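Local coordinates for protein Phospholipase/Carboxylesterase (Haliangium ochraceum, PDB 4Q82) that probably hydrolyses carboxylic ester bonds as a serine hydrolase of the alpha/beta-hydrolase fold, although its natural substrate is not established, at residues P196-N199 with D204-Q207; G170-L175 with I227-G232; V84-I89 with G134-D139. One frame throughout, in Å; residues are numbered along the deposited sequence. Where two conformers were deposited one is given.

Contact 1: residues P196-N199 with D204-Q207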
loop_
_atom_site.group_PDB
_atom_site.type_symbol
_atom_site.label_atom_id
_atom_site.label_comp_id
_atom_site.label_asym_id
_atom_site.label_seq_id
_atom_site.Cartn_x
_atom_site.Cartn_y
_atom_site.Cartn_z
ATOM N N PRO A 196 -6.483 14.790 -8.440
ATOM C CA PRO A 196 -7.191 15.629 -7.469
ATOM C C PRO A 196 -6.337 15.990 -6.239
ATOM O O PRO A 196 -6.367 17.138 -5.794
ATOM C CB PRO A 196 -8.388 14.758 -7.062
ATOM C CG PRO A 196 -8.652 13.913 -8.297
ATOM C CD PRO A 196 -7.236 13.544 -8.727
ATOM N N ALA A 197 -5.598 15.026 -5.704
ATOM C CA ALA A 197 -4.758 15.306 -4.535
ATOM C C ALA A 197 -3.719 16.403 -4.805
ATOM O O ALA A 197 -3.542 17.315 -3.991
ATOM C CB ALA A 197 -4.062 14.031 -4.075
ATOM N N PHE A 198 -3.025 16.303 -5.937
ATOM C CA PHE A 198 -2.011 17.291 -6.269
ATOM C C PHE A 198 -2.631 18.622 -6.687
ATOM O O PHE A 198 -2.076 19.679 -6.394
ATOM C CB PHE A 198 -1.078 16.777 -7.373
ATOM C CG PHE A 198 0.061 17.724 -7.658
ATOM C CD1 PHE A 198 1.082 17.890 -6.728
ATOM C CD2 PHE A 198 0.084 18.480 -8.821
ATOM C CE1 PHE A 198 2.118 18.777 -6.954
ATOM C CE2 PHE A 198 1.128 19.389 -9.059
ATOM C CZ PHE A 198 2.140 19.537 -8.115
ATOM N N ASN A 199 -3.768 18.576 -7.382
ATOM C CA ASN A 199 -4.444 19.818 -7.761
ATOM C C ASN A 199 -4.855 20.588 -6.506
ATOM O O ASN A 199 -4.773 21.819 -6.450
ATOM C CB ASN A 199 -5.664 19.540 -8.638
ATOM C CG ASN A 199 -6.369 20.816 -9.061
ATOM O OD1 ASN A 199 -7.489 21.101 -8.633
ATOM N ND2 ASN A 199 -5.695 21.607 -9.876
ATOM N N ASP A 204 2.608 21.191 -1.164
ATOM C CA ASP A 204 2.358 20.702 0.199
ATOM C C ASP A 204 2.356 19.174 0.233
ATOM O O ASP A 204 2.784 18.564 1.209
ATOM C CB ASP A 204 1.033 21.229 0.752
ATOM C CG ASP A 204 1.046 22.745 0.981
ATOM O OD1 ASP A 204 2.124 23.371 0.888
ATOM O OD2 ASP A 204 -0.029 23.301 1.280
ATOM N N LEU A 205 1.855 18.556 -0.834
ATOM C CA LEU A 205 1.812 17.110 -0.906
ATOM C C LEU A 205 3.220 16.517 -1.020
ATOM O O LEU A 205 3.442 15.360 -0.686
ATOM C CB LEU A 205 0.950 16.681 -2.085
ATOM C CG LEU A 205 0.720 15.199 -2.372
ATOM C CD1 LEU A 205 0.109 14.513 -1.177
ATOM C CD2 LEU A 205 -0.193 15.084 -3.566
ATOM N N ALA A 206 4.175 17.322 -1.465
ATOM C CA ALA A 206 5.536 16.820 -1.691
ATOM C C ALA A 206 6.289 16.546 -0.381
ATOM O O ALA A 206 7.428 16.059 -0.391
ATOM C CB ALA A 206 6.321 17.793 -2.560
ATOM N N GLN A 207 5.649 16.833 0.746
ATOM C CA GLN A 207 6.233 16.494 2.034
ATOM C C GLN A 207 6.069 15.008 2.384
ATOM O O GLN A 207 6.712 14.502 3.300
ATOM C CB GLN A 207 5.630 17.373 3.126
ATOM C CG GLN A 207 6.051 18.842 3.007
ATOM C CD GLN A 207 7.559 19.028 3.071
ATOM O OE1 GLN A 207 8.173 19.588 2.155
ATOM N NE2 GLN A 207 8.160 18.582 4.168
#
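A197 brings its methyl to one branch of L205: CB of A197 lies 4.0 Å from CD2 of L205, and the carbonyl carbon of A197 is about equally near the same methyl. One step along helix 195-201, F198 meets that branch mainly with its main chain. F198 N is 3.9 Å from L205 CD2, with F198 CA at the same separation, while F198 CB stands a little farther off at 4.3 Å. CG of F198 is anti to its own N (chi1 -175°), which carries the phenyl ring past the leucine, so that CD2 of L205 lies at the ring edge, near its plane, and not over a face. The ring goes on to helix 224-235, where it touches P229 and L233.

On the other side of the contact, L205 sits in the 3-10 turn that follows this helix, a turn holding a weak backbone bond from Q207 N to D204 O at 3.4 Å. Its CG is anti to N (chi1 -179°), a setting that extends the side chain toward the helix. The CA atoms of F198 and L205 are 6.6 Å apart, and the two segments together bury 112 Å². The same side chain of L205 also touches W172, L179 and L233.

The whole encounter rests on a single methyl laid against two successive residues of the helix. With that methyl facing another methyl and helix backbone atoms, the chemistry is that of burial and van der Waals fit: it tucks the chain leaving helix 195-201 back against that helix, with no directional bond fixing the register.

Contact 2: residues G170-L175 with I227-G232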
loop_
_atom_site.group_PDB
_atom_site.type_symbol
_atom_site.label_atom_id
_atom_site.label_comp_id
_atom_site.label_asym_id
_atom_site.label_seq_id
_atom_site.Cartn_x
_atom_site.Cartn_y
_atom_site.Cartn_z
ATOM N N GLY A 170 -7.905 5.167 -3.856
ATOM C CA GLY A 170 -8.349 5.469 -2.501
ATOM C C GLY A 170 -7.217 6.077 -1.680
ATOM O O GLY A 170 -7.433 7.003 -0.886
ATOM N N SER A 171 -6.015 5.535 -1.843
ATOM C CA SER A 171 -4.861 6.011 -1.086
ATOM C C SER A 171 -4.522 7.445 -1.451
ATOM O O SER A 171 -4.155 8.238 -0.583
ATOM C CB SER A 171 -3.652 5.091 -1.331
ATOM O OG SER A 171 -3.875 3.855 -0.660
ATOM N N TRP A 172 -4.629 7.780 -2.743
ATOM C CA TRP A 172 -4.438 9.162 -3.164
ATOM C C TRP A 172 -5.488 10.063 -2.523
ATOM O O TRP A 172 -5.183 11.167 -2.044
ATOM C CB TRP A 172 -4.522 9.285 -4.696
ATOM C CG TRP A 172 -3.256 8.945 -5.486
ATOM C CD1 TRP A 172 -3.082 7.878 -6.330
ATOM C CD2 TRP A 172 -2.025 9.704 -5.536
ATOM N NE1 TRP A 172 -1.835 7.934 -6.911
ATOM C CE2 TRP A 172 -1.167 9.043 -6.444
ATOM C CE3 TRP A 172 -1.588 10.898 -4.934
ATOM C CZ2 TRP A 172 0.107 9.521 -6.755
ATOM C CZ3 TRP A 172 -0.300 11.367 -5.230
ATOM C CH2 TRP A 172 0.532 10.678 -6.121
ATOM N N ASN A 173 -6.739 9.599 -2.503
ATOM C CA ASN A 173 -7.805 10.410 -1.910
ATOM C C ASN A 173 -7.627 10.540 -0.402
ATOM O O ASN A 173 -7.999 11.556 0.204
ATOM C CB ASN A 173 -9.159 9.808 -2.231
ATOM C CG ASN A 173 -9.623 10.188 -3.613
ATOM O OD1 ASN A 173 -9.266 11.266 -4.117
ATOM N ND2 ASN A 173 -10.424 9.328 -4.235
ATOM N N TYR A 174 -7.062 9.495 0.192
ATOM C CA TYR A 174 -6.734 9.525 1.617
ATOM C C TYR A 174 -5.739 10.648 1.904
ATOM O O TYR A 174 -5.901 11.417 2.864
ATOM C CB TYR A 174 -6.163 8.177 2.068
ATOM C CG TYR A 174 -5.375 8.267 3.358
ATOM C CD1 TYR A 174 -6.028 8.349 4.597
ATOM C CD2 TYR A 174 -3.974 8.278 3.342
ATOM C CE1 TYR A 174 -5.310 8.457 5.787
ATOM C CE2 TYR A 174 -3.240 8.385 4.546
ATOM C CZ TYR A 174 -3.915 8.466 5.752
ATOM O OH TYR A 174 -3.199 8.564 6.934
ATOM N N LEU A 175 -4.709 10.739 1.061
ATOM C CA LEU A 175 -3.720 11.798 1.209
ATOM C C LEU A 175 -4.345 13.170 0.961
ATOM O O LEU A 175 -4.017 14.141 1.632
ATOM C CB LEU A 175 -2.533 11.562 0.266
ATOM C CG LEU A 175 -1.617 10.401 0.638
ATOM C CD1 LEU A 175 -0.585 10.176 -0.473
ATOM C CD2 LEU A 175 -0.930 10.672 1.975
ATOM N N ILE A 227 1.217 10.133 -13.790
ATOM C CA ILE A 227 2.313 10.901 -14.359
ATOM C C ILE A 227 2.213 12.396 -14.021
ATOM O O ILE A 227 3.222 13.029 -13.693
ATOM C CB ILE A 227 2.383 10.696 -15.897
ATOM C CG1 ILE A 227 2.797 9.238 -16.203
ATOM C CG2 ILE A 227 3.366 11.695 -16.541
ATOM C CD1 ILE A 227 2.595 8.853 -17.670
ATOM N N GLU A 228 1.010 12.966 -14.109
ATOM C CA GLU A 228 0.849 14.395 -13.837
ATOM C C GLU A 228 1.212 14.710 -12.385
ATOM O O GLU A 228 2.064 15.573 -12.154
ATOM C CB GLU A 228 -0.572 14.899 -14.167
ATOM C CG GLU A 228 -0.807 16.382 -13.792
ATOM C CD GLU A 228 -2.231 16.886 -14.073
ATOM O OE1 GLU A 228 -3.051 16.969 -13.128
ATOM O OE2 GLU A 228 -2.529 17.236 -15.233
ATOM N N PRO A 229 0.592 14.016 -11.403
ATOM C CA PRO A 229 0.978 14.393 -10.041
ATOM C C PRO A 229 2.443 14.082 -9.724
ATOM O O PRO A 229 3.046 14.895 -9.036
ATOM C CB PRO A 229 0.026 13.580 -9.148
ATOM C CG PRO A 229 -0.484 12.488 -10.005
ATOM C CD PRO A 229 -0.522 13.045 -11.396
HETATM N N MSE A 230 3.014 12.988 -10.225
HETATM C CA MSE A 230 4.398 12.707 -9.849
HETATM C C MSE A 230 5.317 13.729 -10.511
HETATM O O MSE A 230 6.284 14.195 -9.890
HETATM C CB MSE A 230 4.830 11.279 -10.234
HETATM C CG MSE A 230 4.156 10.140 -9.491
HETATM SE SE MSE A 230 4.086 10.392 -7.564
HETATM C CE MSE A 230 5.904 11.064 -7.254
ATOM N N ASN A 231 5.024 14.118 -11.755
ATOM C CA ASN A 231 5.845 15.171 -12.363
ATOM C C ASN A 231 5.769 16.464 -11.548
ATOM O O ASN A 231 6.775 17.138 -11.343
ATOM C CB ASN A 231 5.420 15.457 -13.807
ATOM C CG ASN A 231 5.902 14.401 -14.787
ATOM O OD1 ASN A 231 6.820 13.643 -14.500
ATOM N ND2 ASN A 231 5.304 14.389 -15.973
ATOM N N GLY A 232 4.565 16.809 -11.093
ATOM C CA GLY A 232 4.379 17.987 -10.262
ATOM C C GLY A 232 5.171 17.897 -8.964
ATOM O O GLY A 232 5.846 18.846 -8.563
#
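W172 and P229 are the nearest residues along the two helical backbones, yet their CA atoms are 10.2 Å apart, so the gap between helix 167-178 and helix 224-235 has to be bridged by a long side chain. The indole of W172 does this. Its CG is anti to the carbonyl carbon (chi1 -82°), and the six-membered ring is carried outward until its far corner arrives at the second helix.

That corner, CH2 of W172, lies 3.8 Å from the selenium of M230, a selenomethionine in this model. CZ2 of W172 is the next ring atom, 4.2 Å from the same SE. Selenium comes in at the edge of the indole and almost in its plane: it is 5.1 Å from the centroid of the six-membered ring and 85° off the normal, a Met-aromatic contact of the edge-on kind. The M230 chain reaches this place by folding back on itself at both chi2 and chi3. Beside it, CB of P229 approaches CH2 of W172 to 4.2 Å, coming at a slant to the ring.

P229 marks a kink as well, because its N makes no bond to the preceding turn. Beneath the junction lies I210 of strand 210-215, touched by both W172 and M230, while M230 also rests on L245 of strand 243-248.

Both helices flank a mainly parallel sheet, as helices of the alpha/beta-hydrolase fold do. What points to that fold in particular is the turn before helix 167-178: it holds the sulfonyl-modified serine at position 165, whose GxSxG-type surroundings are consistent with the nucleophile elbow.

Contact 3: residues V84-I89 with G134-D139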
loop_
_atom_site.group_PDB
_atom_site.type_symbol
_atom_site.label_atom_id
_atom_site.label_comp_id
_atom_site.label_asym_id
_atom_site.label_seq_id
_atom_site.Cartn_x
_atom_site.Cartn_y
_atom_site.Cartn_z
ATOM N N VAL A 84 0.379 -1.251 4.927
ATOM C CA VAL A 84 -1.035 -1.550 4.710
ATOM C C VAL A 84 -1.275 -1.480 3.206
ATOM O O VAL A 84 -0.983 -0.460 2.561
ATOM C CB VAL A 84 -1.958 -0.589 5.465
ATOM C CG1 VAL A 84 -3.452 -0.903 5.169
ATOM C CG2 VAL A 84 -1.694 -0.683 6.991
ATOM N N PHE A 85 -1.769 -2.583 2.655
ATOM C CA PHE A 85 -1.955 -2.720 1.203
ATOM C C PHE A 85 -3.444 -2.761 0.854
ATOM O O PHE A 85 -4.199 -3.538 1.469
ATOM C CB PHE A 85 -1.279 -4.001 0.688
ATOM C CG PHE A 85 -1.832 -4.463 -0.651
ATOM C CD1 PHE A 85 -1.479 -3.795 -1.819
ATOM C CD2 PHE A 85 -2.727 -5.529 -0.727
ATOM C CE1 PHE A 85 -1.999 -4.200 -3.092
ATOM C CE2 PHE A 85 -3.256 -5.937 -1.953
ATOM C CZ PHE A 85 -2.891 -5.274 -3.149
ATOM N N TRP A 86 -3.857 -1.954 -0.136
ATOM C CA TRP A 86 -5.252 -1.908 -0.597
ATOM C C TRP A 86 -5.386 -2.465 -2.016
ATOM O O TRP A 86 -4.758 -1.969 -2.964
ATOM C CB TRP A 86 -5.791 -0.464 -0.534
ATOM C CG TRP A 86 -5.820 0.046 0.853
ATOM C CD1 TRP A 86 -4.797 0.660 1.528
ATOM C CD2 TRP A 86 -6.913 -0.037 1.769
ATOM N NE1 TRP A 86 -5.198 0.960 2.809
ATOM C CE2 TRP A 86 -6.486 0.533 2.986
ATOM C CE3 TRP A 86 -8.213 -0.543 1.680
ATOM C CZ2 TRP A 86 -7.318 0.639 4.096
ATOM C CZ3 TRP A 86 -9.038 -0.465 2.810
ATOM C CH2 TRP A 86 -8.585 0.140 3.990
ATOM N N HIS A 87 -6.236 -3.484 -2.146
ATOM C CA HIS A 87 -6.455 -4.213 -3.388
ATOM C C HIS A 87 -7.254 -3.421 -4.445
ATOM O O HIS A 87 -7.785 -2.326 -4.181
ATOM C CB HIS A 87 -7.187 -5.519 -3.043
ATOM C CG HIS A 87 -8.561 -5.281 -2.495
ATOM N ND1 HIS A 87 -9.627 -4.942 -3.304
ATOM C CD2 HIS A 87 -9.040 -5.305 -1.225
ATOM C CE1 HIS A 87 -10.710 -4.776 -2.557
ATOM N NE2 HIS A 87 -10.383 -4.993 -1.294
ATOM N N GLY A 88 -7.374 -3.998 -5.637
ATOM C CA GLY A 88 -8.137 -3.366 -6.693
ATOM C C GLY A 88 -9.605 -3.770 -6.701
ATOM O O GLY A 88 -10.033 -4.657 -5.958
ATOM N N ILE A 89 -10.383 -3.145 -7.581
ATOM C CA ILE A 89 -11.853 -3.270 -7.505
ATOM C C ILE A 89 -12.351 -4.710 -7.731
ATOM O O ILE A 89 -13.416 -5.115 -7.215
ATOM C CB ILE A 89 -12.520 -2.284 -8.506
ATOM C CG1 ILE A 89 -13.956 -1.944 -8.099
ATOM C CG2 ILE A 89 -12.418 -2.814 -9.944
ATOM C CD1 ILE A 89 -14.515 -0.737 -8.878
ATOM N N GLY A 134 -17.097 0.266 -5.390
ATOM C CA GLY A 134 -16.092 1.173 -5.949
ATOM C C GLY A 134 -14.797 1.120 -5.156
ATOM O O GLY A 134 -14.459 0.053 -4.600
ATOM N N CYS A 135 -14.068 2.246 -5.086
ATOM C CA CYS A 135 -12.783 2.310 -4.367
ATOM C C CYS A 135 -12.985 2.597 -2.871
ATOM O O CYS A 135 -13.965 3.236 -2.481
ATOM C CB CYS A 135 -11.875 3.406 -4.941
ATOM S SG CYS A 135 -11.543 3.263 -6.738
ATOM N N PRO A 136 -12.032 2.158 -2.042
ATOM C CA PRO A 136 -12.088 2.493 -0.610
ATOM C C PRO A 136 -12.016 4.015 -0.430
ATOM O O PRO A 136 -11.342 4.711 -1.210
ATOM C CB PRO A 136 -10.853 1.803 -0.023
ATOM C CG PRO A 136 -9.893 1.591 -1.193
ATOM C CD PRO A 136 -10.819 1.415 -2.421
ATOM N N SER A 137 -12.700 4.519 0.585
ATOM C CA SER A 137 -12.760 5.956 0.832
ATOM C C SER A 137 -11.588 6.438 1.684
ATOM O O SER A 137 -10.920 5.646 2.373
ATOM C CB SER A 137 -14.070 6.316 1.534
ATOM O OG SER A 137 -14.057 5.845 2.885
ATOM N N ALA A 138 -11.364 7.751 1.662
ATOM C CA ALA A 138 -10.308 8.371 2.468
ATOM C C ALA A 138 -10.449 8.030 3.949
ATOM O O ALA A 138 -9.472 7.692 4.608
ATOM C CB ALA A 138 -10.320 9.878 2.281
ATOM N N ASP A 139 -11.671 8.105 4.457
ATOM C CA ASP A 139 -11.920 7.874 5.874
ATOM C C ASP A 139 -11.831 6.392 6.224
ATOM O O ASP A 139 -11.424 6.036 7.320
ATOM C CB ASP A 139 -13.283 8.432 6.284
ATOM C CG ASP A 139 -13.294 9.955 6.356
ATOM O OD1 ASP A 139 -12.228 10.594 6.201
ATOM O OD2 ASP A 139 -14.375 10.517 6.576
#
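W86 and I89 lean on P136 and G134 in an apolar, partly buried contact at the C-terminal end of strand 80-86, an inner strand of the alpha/beta-hydrolase sheet, where the chain leaving that strand passes the loop that leads into helix 138-151. The contact buries 189 Å² and has two separate points of touch.

The inner one is W86 with P136. With CG anti to the carbonyl carbon (chi1 -63°), the benzo side of the W86 indole is carried to the proline. CE3 of W86 is 3.9 Å from CB of P136 and 4.0 Å from CG of the same proline, while CZ3 of W86 lies 4.1 Å from CB. The pyrrolidine comes obliquely to the indole, and the two side chains run past each other in opposite senses. The indole also touches I141 of helix 138-151 and S171 of helix 167-178.

The outer touch is made by I89: its terminal methyl CD1 lies 3.8 Å from CA of G134, with a crystal neighbour close by. Next to G134, C135 is tied by a disulfide to C166, right beside the modified serine at position 165. The backbone N of I89 itself is hydrogen-bonded to OD2 of that sulfonylated serine, which is consistent with I89 N belonging to the oxyanion hole, as the residue after a His-Gly pair does in related hydrolases.

Between the two touches H87 is gripped at both ring nitrogens. NE2 is hydrogen-bonded to the backbone N of H130. On the other side, ND1 of H87 donates to O of G88 at 2.7 Å in a nearly straight bond (163°): the oxygen lies in the imidazole plane, whereas ND1 stands 36° out of the carbonyl plane.

Contacts 1 and 2 adjoin and share a largely apolar interface: their centres are 7 Å apart, contact 1 is nested in the loop that contact 2 closes, and CZ of F198 presses on CA of G232 at 3.5 Å. Contact 3 closes earlier in the chain and lies about 14 Å from contact 2, centre to centre. Helix 167-178 links the two, with CD1 of Y174 3.5 Å from O of A138 and OG of S171 4.0 Å from CD1 of W86. Contacts 1 and 3 do not touch, their nearest atoms being about 10 Å apart. Of the three, contact 3 is bonded to the sulfonylated serine, the probable nucleophile, whose following helix contributes to contact 2.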